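Local coordinates for protein kappa-carrageenase (PDB 5OCR) that probably hydrolyses kappa-carrageenan, a sulfated galactan of red algae, through its family 16 glycoside hydrolase domain, the part present here, at residues Asp19-Lys24 against Arg281-Ser286; Thr98-Phe102 against Glu206-Asn210. One frame throughout, in Å; residues are numbered along the deposited sequence.

Contact 1: Asp19-Lys24 against Arg281-Ser286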
loop_
_atom_site.group_PDB
_atom_site.type_symbol
_atom_site.label_atom_id
_atom_site.label_comp_id
_atom_site.label_asym_id
_atom_site.label_seq_id
_atom_site.Cartn_x
_atom_site.Cartn_y
_atom_site.Cartn_z
ATOM N N ASP A 19 -11.804 3.872 -24.121
ATOM C CA ASP A 19 -10.631 3.014 -23.954
ATOM C C ASP A 19 -10.942 1.500 -23.940
ATOM O O ASP A 19 -11.991 1.104 -23.449
ATOM C CB ASP A 19 -9.913 3.391 -22.644
ATOM C CG ASP A 19 -9.308 4.796 -22.686
ATOM O OD1 ASP A 19 -8.856 5.271 -23.762
ATOM O OD2 ASP A 19 -9.247 5.473 -21.673
ATOM N N GLN A 20 -9.987 0.675 -24.387
ATOM C CA GLN A 20 -10.122 -0.774 -24.372
ATOM C C GLN A 20 -9.154 -1.272 -23.320
ATOM O O GLN A 20 -8.033 -0.755 -23.258
ATOM C CB GLN A 20 -9.608 -1.353 -25.675
ATOM C CG GLN A 20 -10.472 -1.008 -26.874
ATOM C CD GLN A 20 -11.771 -1.816 -26.928
ATOM O OE1 GLN A 20 -11.830 -3.013 -26.559
ATOM N NE2 GLN A 20 -12.817 -1.170 -27.426
ATOM N N TRP A 21 -9.560 -2.263 -22.538
ATOM C CA TRP A 21 -8.661 -2.747 -21.434
ATOM C C TRP A 21 -8.410 -4.221 -21.546
ATOM O O TRP A 21 -9.367 -4.994 -21.678
ATOM C CB TRP A 21 -9.307 -2.441 -20.082
ATOM C CG TRP A 21 -9.514 -0.978 -19.856
ATOM C CD1 TRP A 21 -10.694 -0.223 -20.064
ATOM C CD2 TRP A 21 -8.500 -0.040 -19.369
ATOM N NE1 TRP A 21 -10.469 1.111 -19.759
ATOM C CE2 TRP A 21 -9.149 1.292 -19.327
ATOM C CE3 TRP A 21 -7.160 -0.179 -18.989
ATOM C CZ2 TRP A 21 -8.476 2.404 -18.893
ATOM C CZ3 TRP A 21 -6.486 0.969 -18.534
ATOM C CH2 TRP A 21 -7.135 2.213 -18.495
ATOM N N THR A 22 -7.154 -4.645 -21.461
ATOM C CA THR A 22 -6.742 -6.072 -21.515
ATOM C C THR A 22 -6.127 -6.508 -20.205
ATOM O O THR A 22 -5.204 -5.857 -19.684
ATOM C CB THR A 22 -5.731 -6.319 -22.651
ATOM O OG1 THR A 22 -6.402 -5.915 -23.862
ATOM C CG2 THR A 22 -5.443 -7.799 -22.727
ATOM N N ILE A 23 -6.707 -7.547 -19.619
ATOM C CA ILE A 23 -6.216 -8.002 -18.350
ATOM C C ILE A 23 -4.798 -8.555 -18.484
ATOM O O ILE A 23 -4.451 -9.130 -19.567
ATOM C CB ILE A 23 -7.189 -8.977 -17.672
ATOM C CG1 ILE A 23 -6.896 -8.922 -16.134
ATOM C CG2 ILE A 23 -7.120 -10.336 -18.408
ATOM C CD1 ILE A 23 -8.061 -9.102 -15.188
ATOM N N LYS A 24 -3.958 -8.300 -17.457
ATOM C CA LYS A 24 -2.564 -8.726 -17.429
ATOM C C LYS A 24 -2.422 -9.721 -16.284
ATOM O O LYS A 24 -2.385 -9.328 -15.102
ATOM C CB LYS A 24 -1.658 -7.497 -17.267
ATOM C CG LYS A 24 -1.762 -6.484 -18.433
ATOM C CD LYS A 24 -1.601 -7.070 -19.842
ATOM C CE LYS A 24 -0.161 -7.267 -20.243
ATOM N NZ LYS A 24 -0.161 -7.394 -21.727
ATOM N N ARG A 281 -6.419 -7.121 -9.697
ATOM C CA ARG A 281 -6.529 -7.172 -11.171
ATOM C C ARG A 281 -5.799 -5.964 -11.775
ATOM O O ARG A 281 -5.908 -4.832 -11.294
ATOM C CB ARG A 281 -7.979 -7.176 -11.639
ATOM C CG ARG A 281 -8.759 -8.403 -11.183
ATOM C CD ARG A 281 -10.253 -8.190 -11.490
ATOM N NE ARG A 281 -10.979 -9.366 -10.977
ATOM C CZ ARG A 281 -12.294 -9.418 -10.685
ATOM N NH1 ARG A 281 -13.131 -8.382 -10.924
ATOM N NH2 ARG A 281 -12.808 -10.546 -10.208
ATOM N N VAL A 282 -5.036 -6.218 -12.834
ATOM C CA VAL A 282 -4.303 -5.154 -13.525
ATOM C C VAL A 282 -4.699 -5.243 -15.016
ATOM O O VAL A 282 -4.793 -6.379 -15.570
ATOM C CB VAL A 282 -2.812 -5.342 -13.372
ATOM C CG1 VAL A 282 -2.054 -4.224 -14.118
ATOM C CG2 VAL A 282 -2.460 -5.271 -11.910
ATOM N N TRP A 283 -4.919 -4.098 -15.630
ATOM C CA TRP A 283 -5.191 -4.042 -17.068
ATOM C C TRP A 283 -4.275 -3.040 -17.708
ATOM O O TRP A 283 -3.808 -2.097 -17.055
ATOM C CB TRP A 283 -6.617 -3.585 -17.403
ATOM C CG TRP A 283 -7.754 -4.450 -16.907
ATOM C CD1 TRP A 283 -8.512 -5.365 -17.645
ATOM C CD2 TRP A 283 -8.283 -4.470 -15.559
ATOM N NE1 TRP A 283 -9.506 -5.932 -16.856
ATOM C CE2 TRP A 283 -9.403 -5.433 -15.566
ATOM C CE3 TRP A 283 -7.987 -3.743 -14.357
ATOM C CZ2 TRP A 283 -10.201 -5.651 -14.437
ATOM C CZ3 TRP A 283 -8.767 -3.997 -13.255
ATOM C CH2 TRP A 283 -9.844 -4.893 -13.280
ATOM N N GLU A 284 -4.023 -3.259 -18.976
ATOM C CA GLU A 284 -3.327 -2.228 -19.776
ATOM C C GLU A 284 -4.258 -1.769 -20.899
ATOM O O GLU A 284 -5.131 -2.516 -21.366
ATOM C CB GLU A 284 -1.897 -2.629 -20.246
ATOM C CG GLU A 284 -0.867 -2.830 -19.103
ATOM C CD GLU A 284 0.508 -3.293 -19.547
ATOM O OE1 GLU A 284 0.615 -4.223 -20.356
ATOM O OE2 GLU A 284 1.491 -2.778 -19.061
ATOM N N LYS A 285 -4.101 -0.513 -21.264
ATOM C CA LYS A 285 -4.997 0.173 -22.239
ATOM C C LYS A 285 -4.455 -0.095 -23.607
ATOM O O LYS A 285 -3.248 -0.082 -23.785
ATOM C CB LYS A 285 -4.981 1.702 -21.929
ATOM C CG LYS A 285 -6.038 2.482 -22.648
ATOM C CD LYS A 285 -5.547 3.895 -22.899
ATOM C CE LYS A 285 -5.877 4.677 -21.673
ATOM N NZ LYS A 285 -5.525 6.114 -21.841
ATOM N N SER A 286 -5.343 -0.338 -24.583
ATOM C CA SER A 286 -4.942 -1.175 -25.770
ATOM C C SER A 286 -5.023 -0.439 -27.081
ATOM O O SER A 286 -5.974 0.314 -27.280
ATOM C CB SER A 286 -5.804 -2.476 -25.827
ATOM O OG SER A 286 -5.749 -3.206 -24.564
HETATM O O HOH W 1 -7.780 1.989 -25.717
#

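Contact 2: Thr98-Phe102 against Glu206-Asn210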
loop_
_atom_site.group_PDB
_atom_site.type_symbol
_atom_site.label_atom_id
_atom_site.label_comp_id
_atom_site.label_asym_id
_atom_site.label_seq_id
_atom_site.Cartn_x
_atom_site.Cartn_y
_atom_site.Cartn_z
ATOM N N THR A 98 3.709 0.635 -15.794
ATOM C CA THR A 98 3.766 2.112 -15.566
ATOM C C THR A 98 2.326 2.595 -15.672
ATOM O O THR A 98 1.687 2.898 -14.638
ATOM C CB THR A 98 4.707 2.822 -16.564
ATOM O OG1 THR A 98 6.027 2.241 -16.549
ATOM C CG2 THR A 98 4.831 4.373 -16.146
ATOM N N TYR A 99 1.774 2.498 -16.852
ATOM C CA TYR A 99 0.440 3.039 -17.029
ATOM C C TYR A 99 -0.553 1.868 -17.094
ATOM O O TYR A 99 -0.181 0.807 -17.465
ATOM C CB TYR A 99 0.345 3.805 -18.301
ATOM C CG TYR A 99 1.313 4.928 -18.375
ATOM C CD1 TYR A 99 1.487 5.832 -17.324
ATOM C CD2 TYR A 99 1.972 5.155 -19.570
ATOM C CE1 TYR A 99 2.443 6.842 -17.421
ATOM C CE2 TYR A 99 2.891 6.178 -19.695
ATOM C CZ TYR A 99 3.112 7.018 -18.611
ATOM O OH TYR A 99 4.055 8.032 -18.755
ATOM N N GLY A 100 -1.806 2.066 -16.737
ATOM C CA GLY A 100 -2.760 0.975 -16.771
ATOM C C GLY A 100 -3.851 1.240 -15.750
ATOM O O GLY A 100 -3.976 2.381 -15.247
ATOM N N TYR A 101 -4.602 0.199 -15.441
ATOM C CA TYR A 101 -5.580 0.269 -14.384
ATOM C C TYR A 101 -5.324 -0.805 -13.354
ATOM O O TYR A 101 -5.083 -1.971 -13.736
ATOM C CB TYR A 101 -6.998 0.062 -14.992
ATOM C CG TYR A 101 -8.162 0.536 -14.123
ATOM C CD1 TYR A 101 -8.808 1.733 -14.413
ATOM C CD2 TYR A 101 -8.647 -0.271 -13.073
ATOM C CE1 TYR A 101 -9.841 2.165 -13.606
ATOM C CE2 TYR A 101 -9.641 0.201 -12.243
ATOM C CZ TYR A 101 -10.266 1.391 -12.576
ATOM O OH TYR A 101 -11.335 1.826 -11.802
ATOM N N PHE A 102 -5.399 -0.436 -12.057
ATOM C CA PHE A 102 -5.040 -1.362 -10.963
ATOM C C PHE A 102 -6.175 -1.444 -9.954
ATOM O O PHE A 102 -6.610 -0.350 -9.464
ATOM C CB PHE A 102 -3.769 -0.865 -10.264
ATOM C CG PHE A 102 -2.667 -0.524 -11.251
ATOM C CD1 PHE A 102 -1.687 -1.477 -11.539
ATOM C CD2 PHE A 102 -2.624 0.686 -11.953
ATOM C CE1 PHE A 102 -0.754 -1.245 -12.547
ATOM C CE2 PHE A 102 -1.632 0.972 -12.899
ATOM C CZ PHE A 102 -0.676 -0.022 -13.196
ATOM N N GLU A 206 -6.507 4.503 -11.985
ATOM C CA GLU A 206 -6.191 4.578 -13.393
ATOM C C GLU A 206 -5.007 5.510 -13.582
ATOM O O GLU A 206 -5.063 6.663 -13.124
ATOM C CB GLU A 206 -7.480 5.058 -14.098
ATOM C CG GLU A 206 -7.320 5.169 -15.593
ATOM C CD GLU A 206 -8.591 5.755 -16.210
ATOM O OE1 GLU A 206 -9.631 5.740 -15.548
ATOM O OE2 GLU A 206 -8.596 6.094 -17.432
ATOM N N VAL A 207 -3.933 5.036 -14.243
ATOM C CA VAL A 207 -2.683 5.774 -14.314
ATOM C C VAL A 207 -2.364 5.943 -15.810
ATOM O O VAL A 207 -2.243 4.940 -16.532
ATOM C CB VAL A 207 -1.491 5.012 -13.678
ATOM C CG1 VAL A 207 -0.208 5.835 -13.778
ATOM C CG2 VAL A 207 -1.806 4.684 -12.212
ATOM N N ASN A 208 -2.260 7.180 -16.269
ATOM C CA ASN A 208 -1.816 7.408 -17.652
ATOM C C ASN A 208 -0.720 8.508 -17.676
ATOM O O ASN A 208 -0.374 9.029 -16.651
ATOM C CB ASN A 208 -3.020 7.716 -18.605
ATOM C CG ASN A 208 -3.770 8.964 -18.222
ATOM O OD1 ASN A 208 -3.189 10.067 -18.073
ATOM N ND2 ASN A 208 -5.067 8.840 -18.137
ATOM N N GLN A 209 -0.188 8.870 -18.863
ATOM C CA GLN A 209 0.916 9.847 -18.871
ATOM C C GLN A 209 0.497 11.191 -18.374
ATOM O O GLN A 209 1.365 11.989 -18.007
ATOM C CB GLN A 209 1.506 9.984 -20.304
ATOM C CG GLN A 209 0.458 10.451 -21.273
ATOM C CD GLN A 209 0.953 10.575 -22.691
ATOM O OE1 GLN A 209 2.117 10.894 -22.952
ATOM N NE2 GLN A 209 0.047 10.317 -23.635
ATOM N N ASN A 210 -0.805 11.475 -18.418
ATOM C CA ASN A 210 -1.297 12.771 -18.024
ATOM C C ASN A 210 -1.868 12.951 -16.604
ATOM O O ASN A 210 -1.723 14.013 -15.982
ATOM C CB ASN A 210 -2.398 13.205 -19.005
ATOM C CG ASN A 210 -1.910 13.273 -20.439
ATOM O OD1 ASN A 210 -2.610 12.775 -21.386
ATOM N ND2 ASN A 210 -0.767 13.899 -20.646
#

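Contact 1: Asp19-Lys24 against Arg281-Ser286
W21 to I23 pair antiparallel with W283 to K285, so that the N-terminal and C-terminal strands of the chain lie side by side at a margin of the GH16 beta-jellyroll. Two backbone bonds join the hydrogen-bonded pair T22 and E284, and the one from T22 N to E284 O (2.9 Å) is nearly straight at 172°. K24 N continues the pattern to V282 O, whereas S286 N reaches Q20 O only weakly; a water joins Q20 N to S286 O.

CH-pi and apolar contacts line the face carrying W21, I23, W283 and K285. K285 CB lies over the six-membered ring of W21, and the two indole side chains cross at about a right angle, W21 CE3 meeting W283 CB. I23 holds CG1 anti to its backbone N (chi1 -156°), which lays CG1 over the five-membered ring of W283, 4.2 Å from its centroid. W283 NE1 bonds to Q9 O.

Polar side chains meet at the periphery. D19 OD2 and K285 NZ form a long salt bridge (3.8 Å). K24, bent at chi2 and chi3, crosses E284, and in the conformer described its NZ forms a salt bridge with E284 OE1 at 3.5 Å. T22 OG1 and S286 OG share a hydrogen bond of 2.9 Å.

Contact 2: Thr98-Phe102 against Glu206-Asn210
E206 faces Y101 in a non-hydrogen-bonded antiparallel pair of the GH16 jellyroll, with E206 CB 3.6 Å from Y101 CD1. The glutamate chain runs extended, its CG anti to the backbone N (chi1 -179°), and carries the carboxylate past the tyrosine ring at 40° between planes to bond with Y215 and S15.

V207 follows as the hydrogen-bonded partner of G100: V207 N gives a 2.8 Å bond to G100 O, and G100 N returns one to V207 O. The valine branches part, CG2 reaching F102 CE2 at 3.8 Å while CG1 lies at the edge of the Y99 ring, in its plane. T98 O, near CG1, is buried without a polar partner.

At N208 the strand gives way to an Asx turn, OD1 accepting from N210 N (2.8 Å). The backbone now passes across one face of the Y99 ring, with Q209 N 3.6 Å from its plane and offset toward the rim; T98 CG2 lies on the opposite face. Q209 CB touches Y99 OH, which bonds to H230.

The contact thus joins the start of strand 100-107 to the end of strand 200-207; strand 273-285 pairs with the other side of 100-107, and 211-216 with that of 200-207, while F102 packs on strand 115-122.

From the N terminus, the chain enters contact 1 at residues 19-24 and returns to it only at 281-286, so this pairing closes a loop over nearly the whole domain. Contact 2 is nested inside: 98-102 and 206-210 close a shorter loop of 103 intervening residues. Strand 273-285 lies between strands 21-23 and 100-107, and strand 200-207 follows on the other side of 100-107, giving the order 21-23, 273-285, 100-107, 200-207. W283 N probably bonds Y101 O at 2.9 Å, while V282 CG1 packs on F102 CE1 and W21 CZ3 on Y101 CB. The two chain ends are thereby tied to the interior strands of the jellyroll.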